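Local coordinates for protein (lectin) (Hyacinthoides hispanica, PDB 1B2P), which probably binds mannose-containing glycans, as a mannose-specific bulb lectin of the monocot family, at residues H13-I25 / Y32-L44. Residues are numbered along the deposited sequence; the frame is centred on the assembly and turned at random.
Sequences HPQILHATESLEI and YRFIMQTDCNLVL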
# COMPACT_ATOMS: atom_id res chain seq x y z
N HIS A 13 -13.95 -6.48 5.02
CA HIS A 13 -14.34 -5.84 3.76
C HIS A 13 -13.21 -5.93 2.77
O HIS A 13 -12.05 -5.99 3.23
CB HIS A 13 -14.70 -4.35 3.99
CG HIS A 13 -13.49 -3.65 4.55
ND1 HIS A 13 -12.61 -2.92 3.76
CD2 HIS A 13 -12.98 -3.58 5.83
CE1 HIS A 13 -11.62 -2.46 4.52
NE2 HIS A 13 -11.81 -2.84 5.76
N PRO A 14 -13.50 -5.88 1.50
CA PRO A 14 -14.77 -5.86 0.90
C PRO A 14 -15.51 -7.16 0.89
O PRO A 14 -14.89 -8.24 0.82
CB PRO A 14 -14.57 -5.37 -0.53
CG PRO A 14 -13.23 -5.94 -0.87
CD PRO A 14 -12.47 -5.95 0.43
N GLN A 15 -16.85 -7.04 0.86
CA GLN A 15 -17.69 -8.20 0.66
C GLN A 15 -18.55 -8.04 -0.67
O GLN A 15 -19.33 -8.97 -0.90
CB GLN A 15 -18.72 -8.46 1.76
CG GLN A 15 -17.99 -8.66 3.12
CD GLN A 15 -18.98 -8.74 4.31
OE1 GLN A 15 -18.51 -8.55 5.51
NE2 GLN A 15 -20.14 -9.19 4.13
N ILE A 16 -18.27 -6.99 -1.32
CA ILE A 16 -19.07 -6.91 -2.62
C ILE A 16 -18.13 -6.12 -3.47
O ILE A 16 -17.37 -5.20 -3.07
CB ILE A 16 -20.27 -5.96 -2.36
CG1 ILE A 16 -21.29 -6.59 -1.39
CG2 ILE A 16 -20.88 -5.74 -3.78
CD1 ILE A 16 -22.57 -5.73 -1.24
N LEU A 17 -18.07 -6.49 -4.80
CA LEU A 17 -17.44 -5.61 -5.78
C LEU A 17 -18.57 -4.97 -6.64
O LEU A 17 -19.21 -5.77 -7.30
CB LEU A 17 -16.62 -6.50 -6.69
CG LEU A 17 -15.20 -6.88 -6.41
CD1 LEU A 17 -14.59 -7.41 -7.73
CD2 LEU A 17 -14.34 -5.73 -5.89
N HIS A 18 -18.73 -3.72 -6.39
CA HIS A 18 -19.77 -3.02 -7.20
C HIS A 18 -19.06 -2.70 -8.49
O HIS A 18 -17.91 -2.80 -8.79
CB HIS A 18 -20.05 -1.66 -6.49
CG HIS A 18 -20.72 -1.85 -5.17
ND1 HIS A 18 -22.04 -2.20 -5.04
CD2 HIS A 18 -20.21 -1.77 -3.91
CE1 HIS A 18 -22.35 -2.34 -3.76
NE2 HIS A 18 -21.27 -2.07 -3.07
N ALA A 19 -19.97 -2.27 -9.48
CA ALA A 19 -19.46 -1.91 -10.78
C ALA A 19 -18.36 -0.89 -10.78
O ALA A 19 -18.39 0.12 -10.01
CB ALA A 19 -20.66 -1.28 -11.61
N THR A 20 -17.31 -1.06 -11.54
CA THR A 20 -16.10 -0.34 -11.67
C THR A 20 -15.06 -0.69 -10.58
O THR A 20 -13.97 -0.16 -10.70
CB THR A 20 -16.19 1.23 -11.57
OG1 THR A 20 -16.62 1.71 -10.33
CG2 THR A 20 -17.30 1.60 -12.56
N GLU A 21 -15.53 -1.40 -9.56
CA GLU A 21 -14.50 -1.74 -8.53
C GLU A 21 -13.69 -2.99 -8.95
O GLU A 21 -14.21 -3.87 -9.65
CB GLU A 21 -15.28 -2.03 -7.22
CG GLU A 21 -15.90 -0.71 -6.71
CD GLU A 21 -16.66 -0.93 -5.41
OE1 GLU A 21 -17.06 -1.98 -4.96
OE2 GLU A 21 -16.87 0.16 -4.73
N SER A 22 -12.54 -3.09 -8.21
CA SER A 22 -11.68 -4.24 -8.70
C SER A 22 -10.81 -4.71 -7.54
O SER A 22 -10.62 -3.97 -6.54
CB SER A 22 -10.82 -3.83 -9.83
OG SER A 22 -9.94 -2.74 -9.43
N LEU A 23 -10.29 -5.89 -7.69
CA LEU A 23 -9.07 -6.28 -6.94
C LEU A 23 -7.91 -5.99 -7.84
O LEU A 23 -8.01 -6.10 -9.07
CB LEU A 23 -9.10 -7.79 -6.69
CG LEU A 23 -10.32 -8.33 -5.95
CD1 LEU A 23 -10.19 -9.80 -5.59
CD2 LEU A 23 -10.56 -7.55 -4.64
N GLU A 24 -6.76 -5.67 -7.26
CA GLU A 24 -5.61 -5.33 -8.12
C GLU A 24 -4.33 -5.68 -7.37
O GLU A 24 -4.19 -5.20 -6.21
CB GLU A 24 -5.57 -3.87 -8.51
CG GLU A 24 -4.34 -3.38 -9.24
CD GLU A 24 -4.46 -1.90 -9.55
OE1 GLU A 24 -4.17 -1.11 -8.62
OE2 GLU A 24 -4.94 -1.59 -10.62
N ILE A 25 -3.41 -6.36 -8.06
CA ILE A 25 -2.09 -6.44 -7.47
C ILE A 25 -1.05 -6.27 -8.62
O ILE A 25 -1.42 -6.33 -9.79
CB ILE A 25 -1.87 -7.83 -6.93
CG1 ILE A 25 -1.96 -8.97 -7.93
CG2 ILE A 25 -2.84 -8.10 -5.74
CD1 ILE A 25 -1.55 -10.33 -7.38
N TYR A 32 -2.45 -6.85 -12.36
CA TYR A 32 -3.50 -7.91 -12.54
C TYR A 32 -4.73 -7.26 -11.94
O TYR A 32 -4.63 -6.69 -10.87
CB TYR A 32 -3.17 -9.15 -11.79
CG TYR A 32 -1.96 -9.90 -12.31
CD1 TYR A 32 -1.55 -9.78 -13.64
CD2 TYR A 32 -1.33 -10.76 -11.45
CE1 TYR A 32 -0.41 -10.50 -14.01
CE2 TYR A 32 -0.21 -11.54 -11.86
CZ TYR A 32 0.20 -11.34 -13.15
OH TYR A 32 1.28 -12.12 -13.60
N ARG A 33 -5.85 -7.18 -12.70
CA ARG A 33 -7.03 -6.53 -12.12
C ARG A 33 -8.17 -7.48 -12.34
O ARG A 33 -8.41 -8.02 -13.42
CB ARG A 33 -7.40 -5.22 -12.88
CG ARG A 33 -6.44 -4.07 -12.55
CD ARG A 33 -6.97 -2.83 -13.39
NE ARG A 33 -6.73 -3.18 -14.82
CZ ARG A 33 -7.45 -2.81 -15.89
NH1 ARG A 33 -8.51 -2.02 -15.67
NH2 ARG A 33 -7.15 -3.20 -17.14
N PHE A 34 -9.00 -7.64 -11.30
CA PHE A 34 -10.17 -8.51 -11.44
C PHE A 34 -11.31 -7.53 -11.21
O PHE A 34 -11.53 -7.03 -10.11
CB PHE A 34 -10.23 -9.52 -10.28
CG PHE A 34 -11.24 -10.63 -10.35
CD1 PHE A 34 -11.31 -11.47 -11.49
CD2 PHE A 34 -12.10 -10.80 -9.30
CE1 PHE A 34 -12.24 -12.48 -11.45
CE2 PHE A 34 -13.07 -11.83 -9.29
CZ PHE A 34 -13.11 -12.65 -10.37
N ILE A 35 -12.05 -7.14 -12.30
CA ILE A 35 -12.94 -5.99 -12.21
C ILE A 35 -14.41 -6.33 -12.60
O ILE A 35 -14.61 -7.07 -13.51
CB ILE A 35 -12.41 -4.88 -13.14
CG1 ILE A 35 -13.33 -3.65 -13.20
CG2 ILE A 35 -12.03 -5.42 -14.53
CD1 ILE A 35 -12.52 -2.45 -13.68
N MET A 36 -15.28 -5.75 -11.77
CA MET A 36 -16.73 -5.86 -12.09
C MET A 36 -17.05 -4.68 -13.02
O MET A 36 -17.09 -3.57 -12.51
CB MET A 36 -17.52 -5.83 -10.79
CG MET A 36 -19.08 -5.88 -10.95
SD MET A 36 -19.70 -7.50 -11.37
CE MET A 36 -19.73 -7.39 -13.20
N GLN A 37 -17.16 -4.96 -14.31
CA GLN A 37 -17.36 -3.83 -15.23
C GLN A 37 -18.85 -3.35 -15.27
O GLN A 37 -19.79 -4.06 -14.85
CB GLN A 37 -17.02 -4.28 -16.67
CG GLN A 37 -15.50 -4.67 -16.67
CD GLN A 37 -14.97 -4.97 -18.03
OE1 GLN A 37 -13.74 -5.00 -18.30
NE2 GLN A 37 -15.81 -5.28 -19.05
N THR A 38 -18.87 -2.13 -15.77
CA THR A 38 -20.22 -1.46 -15.90
C THR A 38 -21.14 -2.23 -16.83
O THR A 38 -22.36 -2.32 -16.66
CB THR A 38 -20.09 -0.05 -16.53
OG1 THR A 38 -19.29 0.76 -15.63
CG2 THR A 38 -21.41 0.72 -16.49
N ASP A 39 -20.57 -2.97 -17.76
CA ASP A 39 -21.36 -3.81 -18.67
C ASP A 39 -21.75 -5.17 -18.23
O ASP A 39 -22.33 -6.07 -18.87
CB ASP A 39 -20.65 -3.92 -20.08
CG ASP A 39 -19.46 -4.83 -20.11
OD1 ASP A 39 -19.04 -5.34 -19.01
OD2 ASP A 39 -18.81 -5.20 -21.13
N CYS A 40 -21.55 -5.43 -16.87
CA CYS A 40 -21.92 -6.63 -16.21
C CYS A 40 -20.95 -7.81 -16.45
O CYS A 40 -21.31 -8.92 -16.06
CB CYS A 40 -23.34 -7.12 -16.51
SG CYS A 40 -24.16 -7.99 -15.18
N ASN A 41 -19.81 -7.64 -17.12
CA ASN A 41 -18.86 -8.71 -17.32
C ASN A 41 -17.81 -8.60 -16.13
O ASN A 41 -17.43 -7.49 -15.89
CB ASN A 41 -18.02 -8.43 -18.61
CG ASN A 41 -17.59 -9.74 -19.21
OD1 ASN A 41 -16.88 -9.80 -20.33
ND2 ASN A 41 -17.84 -10.90 -18.76
N LEU A 42 -17.54 -9.74 -15.55
CA LEU A 42 -16.48 -9.69 -14.45
C LEU A 42 -15.26 -10.31 -15.10
O LEU A 42 -15.32 -11.45 -15.61
CB LEU A 42 -17.07 -10.59 -13.35
CG LEU A 42 -16.03 -10.90 -12.19
CD1 LEU A 42 -15.60 -9.66 -11.46
CD2 LEU A 42 -16.73 -11.89 -11.29
N VAL A 43 -14.19 -9.51 -15.14
CA VAL A 43 -13.06 -9.82 -16.03
C VAL A 43 -11.72 -9.83 -15.27
O VAL A 43 -11.54 -8.88 -14.50
CB VAL A 43 -12.92 -8.78 -17.19
CG1 VAL A 43 -11.88 -9.24 -18.19
CG2 VAL A 43 -14.38 -8.64 -17.82
N LEU A 44 -10.84 -10.76 -15.60
CA LEU A 44 -9.43 -10.68 -15.08
C LEU A 44 -8.54 -10.19 -16.25
O LEU A 44 -8.54 -10.80 -17.31
CB LEU A 44 -8.99 -12.06 -14.69
CG LEU A 44 -7.51 -12.23 -14.23
CD1 LEU A 44 -7.34 -11.46 -12.91
CD2 LEU A 44 -7.30 -13.71 -14.05
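The carbonyl oxygen of M36 is met from two adjoining residues at the H18–E21 type II turn: T20 N donates a hydrogen bond at 2.7 Å, and A19 CA adds a weaker CA-H...O contact. This turn leads into a β-hairpin, strands 22-27 and 30-36, which forms part of one of the antiparallel sheets of the bulb-lectin β-prism II fold. M36 N bonds in turn to E21 O. Regular pairing follows, with two backbone bonds each at L23–F34 and I25–Y32.

The two faces of the hairpin differ. On the face of S22, E24, R33 and I35, E24 and R33 run alongside each other, and E24 OE2 lies 3.5 Å from R33 CG. Their carboxylate and guanidinium planes are turned 53° apart, with E24 OE2 still 4.8 Å from R33 NE, so any attraction is long-range; R33 NH2 bonds instead to N47 O. Both side chains also pack on a third subunit, E24 on L26 and R33 on T29 of that chain.

The face of L23, I25, Y32 and F34 looks into the prism, where L23 packs on L97 and L99. I25 CG1 meets the Y32 ring obliquely, 4.0 Å from Y32 CD2. With CG anti to its backbone N (chi1 -171°), F34 lies beside L23, CB to CB, and turns a ring face to L42 CD1. L17 CD1 reaches F34 O, while M36 CG passes 3.7 Å from L17 O and the side chain continues to V75.

Past the end of the strand, residues Q37, D39, N41, V43 and Y45 match the family's mannose-site motif, consistent with a sugar site here. Q37 OE1 bonds to Y45 OH, and D39 OD1 closes an Asx turn with N41 N. That oxygen is gripped from opposite faces of its carboxylate, by N41 N at 3.1 Å and by Q37 NE2 at 3.2 Å.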